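Local coordinates for hemolysin activator protein CdiB (Acinetobacter baumannii ACICU, PDB 6WIL), which is an outer-membrane TpsB transporter of the Omp85 superfamily that probably secretes the toxin protein of a contact-dependent growth inhibition system, at residues Tyr281-Gln292 and Asn311-Val322. Residues are numbered along the deposited sequence; the frame is centred on the assembly and turned at random.
Sequences YYDLGFSYNDYQ and NSQQANLNLSRV. With SO4 (sulfate ion), chain B.
Tyr282-Gln292 and Asn311-Val322 run antiparallel, their axes 165° apart, and five hydrogen-bonded pairs from Asp283–Ser320 to Tyr291–Ser312 each exchange two N-H···O=C bonds, with a further bond from Val322 N to Tyr281 O (2.9 Å) extending the ladder. The most extensive side-chain contact is at that end. Arg321 sends CG over the centre of the Tyr282 ring, 3.6 Å from the centroid and 12° off the normal, a CH-pi contact. Because CG stands anti to the backbone N (chi1 -163°) and the chain bends at chi2, the arginine continues across the ring until NE reaches Tyr282 OH in a weak, bent hydrogen bond of 3.2 Å. Its guanidinium is held from other directions too: NH1 donates to Val322 O, and NH2 donates to O1 of a sulfate (3.0 Å), probably from the crystallisation liquor, that is also hydrogen-bonded to Arg173. Tyr281 lays CD1 against Val322 CB (3.6 Å), beside helix 171-181.

Side chains then alternate between two faces. With Tyr282 lie Leu284, Phe286 and Leu317; Leu319 CD1 touches both Leu284 CD1 (3.8 Å) and the Tyr282 ring, and Phe286 CB meets Leu317 CD1 at 4.1 Å. The other face is polar: Ser320 OG abuts Asp283 CB at 3.2 Å, while the aspartate's carboxylate forms a salt bridge with Arg183, and Asn289 is hydrogen-bonded to Gln14 of helix 8-27. This beta-hairpin, with an apolar outer belt and a polar face towards a lumen that holds helix 8-27, is characteristic of the 16-stranded beta-barrel of TpsB transporters.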
ATOM      1  N   TYR A 281       4.321 -12.128   8.386  1.00 35.21           N
ATOM      2  CA  TYR A 281       4.506 -10.686   8.331  1.00 40.70           C
ATOM      3  C   TYR A 281       5.360 -10.241   7.152  1.00 41.14           C
ATOM      4  O   TYR A 281       5.386  -9.042   6.850  1.00 43.03           O
ATOM      5  CB  TYR A 281       5.131 -10.177   9.634  1.00 46.27           C
ATOM      6  CG  TYR A 281       4.171 -10.029  10.789  1.00 39.28           C
ATOM      7  CD1 TYR A 281       3.135  -9.101  10.742  1.00 46.58           C
ATOM      8  CD2 TYR A 281       4.310 -10.809  11.936  1.00 48.58           C
ATOM      9  CE1 TYR A 281       2.255  -8.963  11.792  1.00 41.60           C
ATOM     10  CE2 TYR A 281       3.434 -10.674  12.992  1.00 35.25           C
ATOM     11  CZ  TYR A 281       2.412  -9.752  12.917  1.00 32.26           C
ATOM     12  OH  TYR A 281       1.542  -9.620  13.971  1.00 44.54           O
ATOM     13  N   TYR A 282       6.048 -11.162   6.487  1.00 37.64           N
ATOM     14  CA  TYR A 282       6.892 -10.811   5.361  1.00 36.33           C
ATOM     15  C   TYR A 282       6.090 -10.802   4.069  1.00 39.14           C
ATOM     16  O   TYR A 282       4.976 -11.328   3.993  1.00 52.19           O
ATOM     17  CB  TYR A 282       8.064 -11.785   5.244  1.00 40.53           C
ATOM     18  CG  TYR A 282       9.093 -11.614   6.332  1.00 37.02           C
ATOM     19  CD1 TYR A 282       8.927 -12.226   7.563  1.00 48.08           C
ATOM     20  CD2 TYR A 282      10.223 -10.829   6.135  1.00 40.28           C
ATOM     21  CE1 TYR A 282       9.856 -12.067   8.570  1.00 55.05           C
ATOM     22  CE2 TYR A 282      11.160 -10.664   7.140  1.00 56.12           C
ATOM     23  CZ  TYR A 282      10.968 -11.285   8.355  1.00 58.41           C
ATOM     24  OH  TYR A 282      11.900 -11.123   9.354  1.00 74.42           O
ATOM     25  N   ASP A 283       6.673 -10.183   3.048  1.00 42.69           N
ATOM     26  CA  ASP A 283       6.098 -10.187   1.712  1.00 44.86           C
ATOM     27  C   ASP A 283       7.236 -10.269   0.711  1.00 41.03           C
ATOM     28  O   ASP A 283       8.198  -9.504   0.807  1.00 40.20           O
ATOM     29  CB  ASP A 283       5.245  -8.936   1.469  1.00 34.82           C
ATOM     30  CG  ASP A 283       4.061  -9.202   0.542  1.00 58.66           C
ATOM     31  OD1 ASP A 283       3.847 -10.373   0.167  1.00 59.99           O
ATOM     32  OD2 ASP A 283       3.344  -8.241   0.194  1.00 68.80           O
ATOM     33  N   LEU A 284       7.134 -11.196  -0.237  1.00 40.59           N
ATOM     34  CA  LEU A 284       8.156 -11.394  -1.258  1.00 33.86           C
ATOM     35  C   LEU A 284       7.552 -11.122  -2.624  1.00 43.04           C
ATOM     36  O   LEU A 284       6.454 -11.596  -2.926  1.00 37.74           O
ATOM     37  CB  LEU A 284       8.730 -12.813  -1.232  1.00 38.87           C
ATOM     38  CG  LEU A 284       9.628 -13.240  -0.073  1.00 54.59           C
ATOM     39  CD1 LEU A 284       8.842 -13.390   1.217  1.00 59.59           C
ATOM     40  CD2 LEU A 284      10.335 -14.539  -0.425  1.00 51.57           C
ATOM     41  N   GLY A 285       8.262 -10.366  -3.444  1.00 39.85           N
ATOM     42  CA  GLY A 285       7.780 -10.051  -4.774  1.00 35.58           C
ATOM     43  C   GLY A 285       8.920  -9.980  -5.761  1.00 44.30           C
ATOM     44  O   GLY A 285      10.057  -9.655  -5.410  1.00 37.60           O
ATOM     45  N   PHE A 286       8.610 -10.311  -7.009  1.00 41.73           N
ATOM     46  CA  PHE A 286       9.550 -10.054  -8.085  1.00 46.95           C
ATOM     47  C   PHE A 286       8.763  -9.664  -9.324  1.00 41.03           C
ATOM     48  O   PHE A 286       7.630 -10.104  -9.526  1.00 43.61           O
ATOM     49  CB  PHE A 286      10.491 -11.248  -8.339  1.00 49.27           C
ATOM     50  CG  PHE A 286       9.922 -12.328  -9.213  1.00 48.84           C
ATOM     51  CD1 PHE A 286       9.945 -12.210 -10.596  1.00 66.74           C
ATOM     52  CD2 PHE A 286       9.426 -13.495  -8.656  1.00 64.42           C
ATOM     53  CE1 PHE A 286       9.436 -13.209 -11.402  1.00 70.32           C
ATOM     54  CE2 PHE A 286       8.923 -14.505  -9.457  1.00 58.92           C
ATOM     55  CZ  PHE A 286       8.925 -14.359 -10.833  1.00 72.17           C
ATOM     56  N   SER A 287       9.366  -8.807 -10.138  1.00 40.81           N
ATOM     57  CA  SER A 287       8.716  -8.306 -11.335  1.00 42.10           C
ATOM     58  C   SER A 287       9.744  -8.175 -12.448  1.00 46.28           C
ATOM     59  O   SER A 287      10.955  -8.149 -12.213  1.00 39.93           O
ATOM     60  CB  SER A 287       8.022  -6.959 -11.083  1.00 43.79           C
ATOM     61  OG  SER A 287       8.875  -6.062 -10.396  1.00 56.42           O
ATOM     62  N   TYR A 288       9.238  -8.100 -13.673  1.00 48.24           N
ATOM     63  CA  TYR A 288      10.077  -7.967 -14.853  1.00 41.96           C
ATOM     64  C   TYR A 288       9.296  -7.176 -15.887  1.00 34.47           C
ATOM     65  O   TYR A 288       8.108  -7.434 -16.098  1.00 40.37           O
ATOM     66  CB  TYR A 288      10.482  -9.344 -15.395  1.00 43.47           C
ATOM     67  CG  TYR A 288      11.103  -9.339 -16.778  1.00 49.45           C
ATOM     68  CD1 TYR A 288      12.468  -9.148 -16.953  1.00 51.57           C
ATOM     69  CD2 TYR A 288      10.323  -9.552 -17.909  1.00 41.26           C
ATOM     70  CE1 TYR A 288      13.035  -9.157 -18.218  1.00 50.36           C
ATOM     71  CE2 TYR A 288      10.878  -9.562 -19.172  1.00 49.37           C
ATOM     72  CZ  TYR A 288      12.235  -9.363 -19.321  1.00 55.91           C
ATOM     73  OH  TYR A 288      12.788  -9.372 -20.581  1.00 71.62           O
ATOM     74  N   ASN A 289       9.958  -6.206 -16.512  1.00 43.56           N
ATOM     75  CA  ASN A 289       9.338  -5.383 -17.538  1.00 46.05           C
ATOM     76  C   ASN A 289      10.224  -5.371 -18.773  1.00 45.61           C
ATOM     77  O   ASN A 289      11.437  -5.168 -18.670  1.00 43.38           O
ATOM     78  CB  ASN A 289       9.103  -3.954 -17.040  1.00 42.42           C
ATOM     79  CG  ASN A 289       8.505  -3.062 -18.109  1.00 62.91           C
ATOM     80  OD1 ASN A 289       9.108  -2.070 -18.516  1.00 66.69           O
ATOM     81  ND2 ASN A 289       7.318  -3.426 -18.584  1.00 58.10           N
ATOM     82  N   ASP A 290       9.614  -5.592 -19.933  1.00 46.30           N
ATOM     83  CA  ASP A 290      10.286  -5.507 -21.222  1.00 37.57           C
ATOM     84  C   ASP A 290       9.584  -4.439 -22.044  1.00 49.12           C
ATOM     85  O   ASP A 290       8.364  -4.498 -22.231  1.00 49.89           O
ATOM     86  CB  ASP A 290      10.265  -6.859 -21.945  1.00 36.91           C
ATOM     87  CG  ASP A 290      11.330  -6.966 -23.029  1.00 77.45           C
ATOM     88  OD1 ASP A 290      11.453  -6.034 -23.853  1.00 77.73           O
ATOM     89  OD2 ASP A 290      12.047  -7.989 -23.054  1.00 89.74           O
ATOM     90  N   TYR A 291      10.346  -3.456 -22.515  1.00 37.20           N
ATOM     91  CA  TYR A 291       9.787  -2.316 -23.229  1.00 50.55           C
ATOM     92  C   TYR A 291      10.491  -2.153 -24.567  1.00 51.12           C
ATOM     93  O   TYR A 291      11.723  -2.177 -24.633  1.00 47.14           O
ATOM     94  CB  TYR A 291       9.919  -1.037 -22.398  1.00 42.75           C
ATOM     95  CG  TYR A 291       9.428   0.202 -23.104  1.00 43.81           C
ATOM     96  CD1 TYR A 291       8.072   0.416 -23.307  1.00 45.21           C
ATOM     97  CD2 TYR A 291      10.319   1.162 -23.561  1.00 50.09           C
ATOM     98  CE1 TYR A 291       7.618   1.549 -23.954  1.00 54.48           C
ATOM     99  CE2 TYR A 291       9.875   2.297 -24.207  1.00 50.75           C
ATOM    100  CZ  TYR A 291       8.525   2.487 -24.402  1.00 54.02           C
ATOM    101  OH  TYR A 291       8.082   3.619 -25.047  1.00 59.68           O
ATOM    102  N   GLN A 292       9.707  -1.987 -25.629  1.00 51.45           N
ATOM    103  CA  GLN A 292      10.234  -1.796 -26.972  1.00 48.41           C
ATOM    104  C   GLN A 292       9.506  -0.646 -27.647  1.00 48.54           C
ATOM    105  O   GLN A 292       8.333  -0.382 -27.367  1.00 50.53           O
ATOM    106  CB  GLN A 292      10.100  -3.066 -27.820  1.00 37.11           C
ATOM    107  CG  GLN A 292      11.204  -4.076 -27.582  1.00 58.26           C
ATOM    108  CD  GLN A 292      10.686  -5.496 -27.477  1.00 78.26           C
ATOM    109  OE1 GLN A 292       9.491  -5.721 -27.288  1.00 87.38           O
ATOM    110  NE2 GLN A 292      11.588  -6.466 -27.588  1.00 69.78           N
ATOM    111  N   ASN A 311      15.230  -1.262 -27.091  1.00 44.24           N
ATOM    112  CA  ASN A 311      14.612  -2.132 -26.105  1.00 52.98           C
ATOM    113  C   ASN A 311      15.120  -1.784 -24.712  1.00 51.59           C
ATOM    114  O   ASN A 311      16.176  -1.170 -24.546  1.00 58.69           O
ATOM    115  CB  ASN A 311      14.894  -3.606 -26.424  1.00 43.40           C
ATOM    116  CG  ASN A 311      16.365  -3.875 -26.668  1.00 62.33           C
ATOM    117  OD1 ASN A 311      16.834  -3.824 -27.805  1.00 61.66           O
ATOM    118  ND2 ASN A 311      17.104  -4.158 -25.599  1.00 57.45           N
ATOM    119  N   SER A 312      14.347  -2.187 -23.705  1.00 51.34           N
ATOM    120  CA  SER A 312      14.698  -1.925 -22.316  1.00 49.57           C
ATOM    121  C   SER A 312      14.117  -3.029 -21.446  1.00 53.04           C
ATOM    122  O   SER A 312      12.953  -3.405 -21.614  1.00 44.33           O
ATOM    123  CB  SER A 312      14.176  -0.557 -21.865  1.00 39.63           C
ATOM    124  OG  SER A 312      14.951  -0.038 -20.800  1.00 62.91           O
ATOM    125  N   GLN A 313      14.931  -3.552 -20.532  1.00 48.93           N
ATOM    126  CA  GLN A 313      14.511  -4.598 -19.613  1.00 47.05           C
ATOM    127  C   GLN A 313      14.777  -4.144 -18.186  1.00 47.49           C
ATOM    128  O   GLN A 313      15.744  -3.426 -17.920  1.00 37.01           O
ATOM    129  CB  GLN A 313      15.240  -5.930 -19.879  1.00 30.36           C
ATOM    130  CG  GLN A 313      15.083  -6.477 -21.290  1.00 49.01           C
ATOM    131  CD  GLN A 313      15.981  -5.778 -22.298  1.00 65.04           C
ATOM    132  OE1 GLN A 313      15.507  -5.035 -23.155  1.00 57.95           O
ATOM    133  NE2 GLN A 313      17.285  -6.016 -22.200  1.00 60.93           N
ATOM    134  N   GLN A 314      13.915  -4.573 -17.266  1.00 46.11           N
ATOM    135  CA  GLN A 314      14.067  -4.230 -15.857  1.00 39.96           C
ATOM    136  C   GLN A 314      13.591  -5.393 -15.002  1.00 47.97           C
ATOM    137  O   GLN A 314      12.475  -5.883 -15.187  1.00 44.83           O
ATOM    138  CB  GLN A 314      13.287  -2.959 -15.509  1.00 39.04           C
ATOM    139  CG  GLN A 314      13.595  -2.394 -14.131  1.00 59.14           C
ATOM    140  CD  GLN A 314      13.060  -0.985 -13.955  1.00 78.69           C
ATOM    141  OE1 GLN A 314      12.500  -0.403 -14.887  1.00 74.51           O
ATOM    142  NE2 GLN A 314      13.227  -0.429 -12.759  1.00 82.63           N
ATOM    143  N   ALA A 315      14.440  -5.829 -14.076  1.00 52.30           N
ATOM    144  CA  ALA A 315      14.127  -6.916 -13.159  1.00 34.40           C
ATOM    145  C   ALA A 315      14.210  -6.408 -11.727  1.00 45.44           C
ATOM    146  O   ALA A 315      15.144  -5.683 -11.372  1.00 44.88           O
ATOM    147  CB  ALA A 315      15.084  -8.098 -13.354  1.00 34.93           C
ATOM    148  N   ASN A 316      13.229  -6.790 -10.905  1.00 39.84           N
ATOM    149  CA  ASN A 316      13.141  -6.308  -9.532  1.00 40.84           C
ATOM    150  C   ASN A 316      12.843  -7.450  -8.577  1.00 37.43           C
ATOM    151  O   ASN A 316      12.039  -8.334  -8.883  1.00 43.56           O
ATOM    152  CB  ASN A 316      12.057  -5.235  -9.370  1.00 37.13           C
ATOM    153  CG  ASN A 316      12.487  -3.886  -9.901  1.00 55.36           C
ATOM    154  OD1 ASN A 316      13.156  -3.791 -10.929  1.00 78.40           O
ATOM    155  ND2 ASN A 316      12.109  -2.827  -9.193  1.00 78.82           N
ATOM    156  N   LEU A 317      13.481  -7.408  -7.412  1.00 39.89           N
ATOM    157  CA  LEU A 317      13.203  -8.319  -6.309  1.00 48.39           C
ATOM    158  C   LEU A 317      12.871  -7.491  -5.074  1.00 48.25           C
ATOM    159  O   LEU A 317      13.616  -6.571  -4.721  1.00 42.92           O
ATOM    160  CB  LEU A 317      14.398  -9.235  -6.042  1.00 40.82           C
ATOM    161  CG  LEU A 317      14.230 -10.344  -5.008  1.00 55.05           C
ATOM    162  CD1 LEU A 317      13.523 -11.555  -5.613  1.00 49.59           C
ATOM    163  CD2 LEU A 317      15.581 -10.729  -4.439  1.00 52.83           C
ATOM    164  N   ASN A 318      11.751  -7.809  -4.422  1.00 47.33           N
ATOM    165  CA  ASN A 318      11.247  -7.020  -3.305  1.00 40.92           C
ATOM    166  C   ASN A 318      11.039  -7.885  -2.070  1.00 40.82           C
ATOM    167  O   ASN A 318      10.582  -9.029  -2.167  1.00 45.50           O
ATOM    168  CB  ASN A 318       9.922  -6.334  -3.656  1.00 42.03           C
ATOM    169  CG  ASN A 318      10.037  -5.426  -4.850  1.00 48.81           C
ATOM    170  OD1 ASN A 318      11.136  -5.119  -5.305  1.00 55.17           O
ATOM    171  ND2 ASN A 318       8.899  -4.978  -5.364  1.00 72.55           N
ATOM    172  N   LEU A 319      11.360  -7.319  -0.907  1.00 33.26           N
ATOM    173  CA  LEU A 319      11.078  -7.938   0.381  1.00 42.95           C
ATOM    174  C   LEU A 319      10.612  -6.860   1.345  1.00 34.97           C
ATOM    175  O   LEU A 319      11.310  -5.862   1.546  1.00 37.51           O
ATOM    176  CB  LEU A 319      12.310  -8.655   0.949  1.00 34.20           C
ATOM    177  CG  LEU A 319      12.089  -9.402   2.270  1.00 40.40           C
ATOM    178  CD1 LEU A 319      10.996 -10.451   2.119  1.00 37.53           C
ATOM    179  CD2 LEU A 319      13.376 -10.043   2.778  1.00 41.08           C
ATOM    180  N   SER A 320       9.432  -7.052   1.927  1.00 35.73           N
ATOM    181  CA  SER A 320       8.894  -6.133   2.917  1.00 37.46           C
ATOM    182  C   SER A 320       8.451  -6.915   4.143  1.00 38.81           C
ATOM    183  O   SER A 320       8.130  -8.103   4.060  1.00 36.87           O
ATOM    184  CB  SER A 320       7.715  -5.319   2.363  1.00 35.94           C
ATOM    185  OG  SER A 320       6.570  -6.128   2.179  1.00 37.62           O
ATOM    186  N   ARG A 321       8.439  -6.237   5.286  1.00 38.65           N
ATOM    187  CA  ARG A 321       8.036  -6.861   6.538  1.00 35.60           C
ATOM    188  C   ARG A 321       7.163  -5.893   7.314  1.00 37.04           C
ATOM    189  O   ARG A 321       7.547  -4.739   7.521  1.00 40.65           O
ATOM    190  CB  ARG A 321       9.253  -7.262   7.379  1.00 39.62           C
ATOM    191  CG  ARG A 321       8.934  -8.259   8.481  1.00 55.95           C
ATOM    192  CD  ARG A 321       9.697  -7.952   9.758  1.00 54.56           C
ATOM    193  NE  ARG A 321       9.774  -9.113  10.641  1.00 75.93           N
ATOM    194  CZ  ARG A 321       8.817  -9.481  11.487  1.00 75.73           C
ATOM    195  NH1 ARG A 321       7.694  -8.780  11.573  1.00 64.45           N
ATOM    196  NH2 ARG A 321       8.981 -10.555  12.246  1.00 72.88           N
ATOM    197  N   VAL A 322       5.989  -6.361   7.736  1.00 40.80           N
ATOM    198  CA  VAL A 322       5.141  -5.561   8.612  1.00 47.02           C
ATOM    199  C   VAL A 322       5.805  -5.474   9.979  1.00 46.97           C
ATOM    200  O   VAL A 322       6.089  -6.496  10.614  1.00 59.51           O
ATOM    201  CB  VAL A 322       3.732  -6.156   8.715  1.00 51.48           C
ATOM    202  CG1 VAL A 322       2.945  -5.448   9.806  1.00 37.87           C
ATOM    203  CG2 VAL A 322       3.012  -6.051   7.380  1.00 34.09           C
TER
HETATM  204  S   SO4 B 601       7.597 -13.408  13.402  0.83 76.78           S
HETATM  205  O1  SO4 B 601       7.154 -12.179  14.055  0.83 53.65           O
HETATM  206  O2  SO4 B 601       8.366 -13.068  12.207  0.83 70.70           O
HETATM  207  O3  SO4 B 601       6.428 -14.208  13.036  0.83 62.97           O
HETATM  208  O4  SO4 B 601       8.441 -14.179  14.311  0.83 77.00           O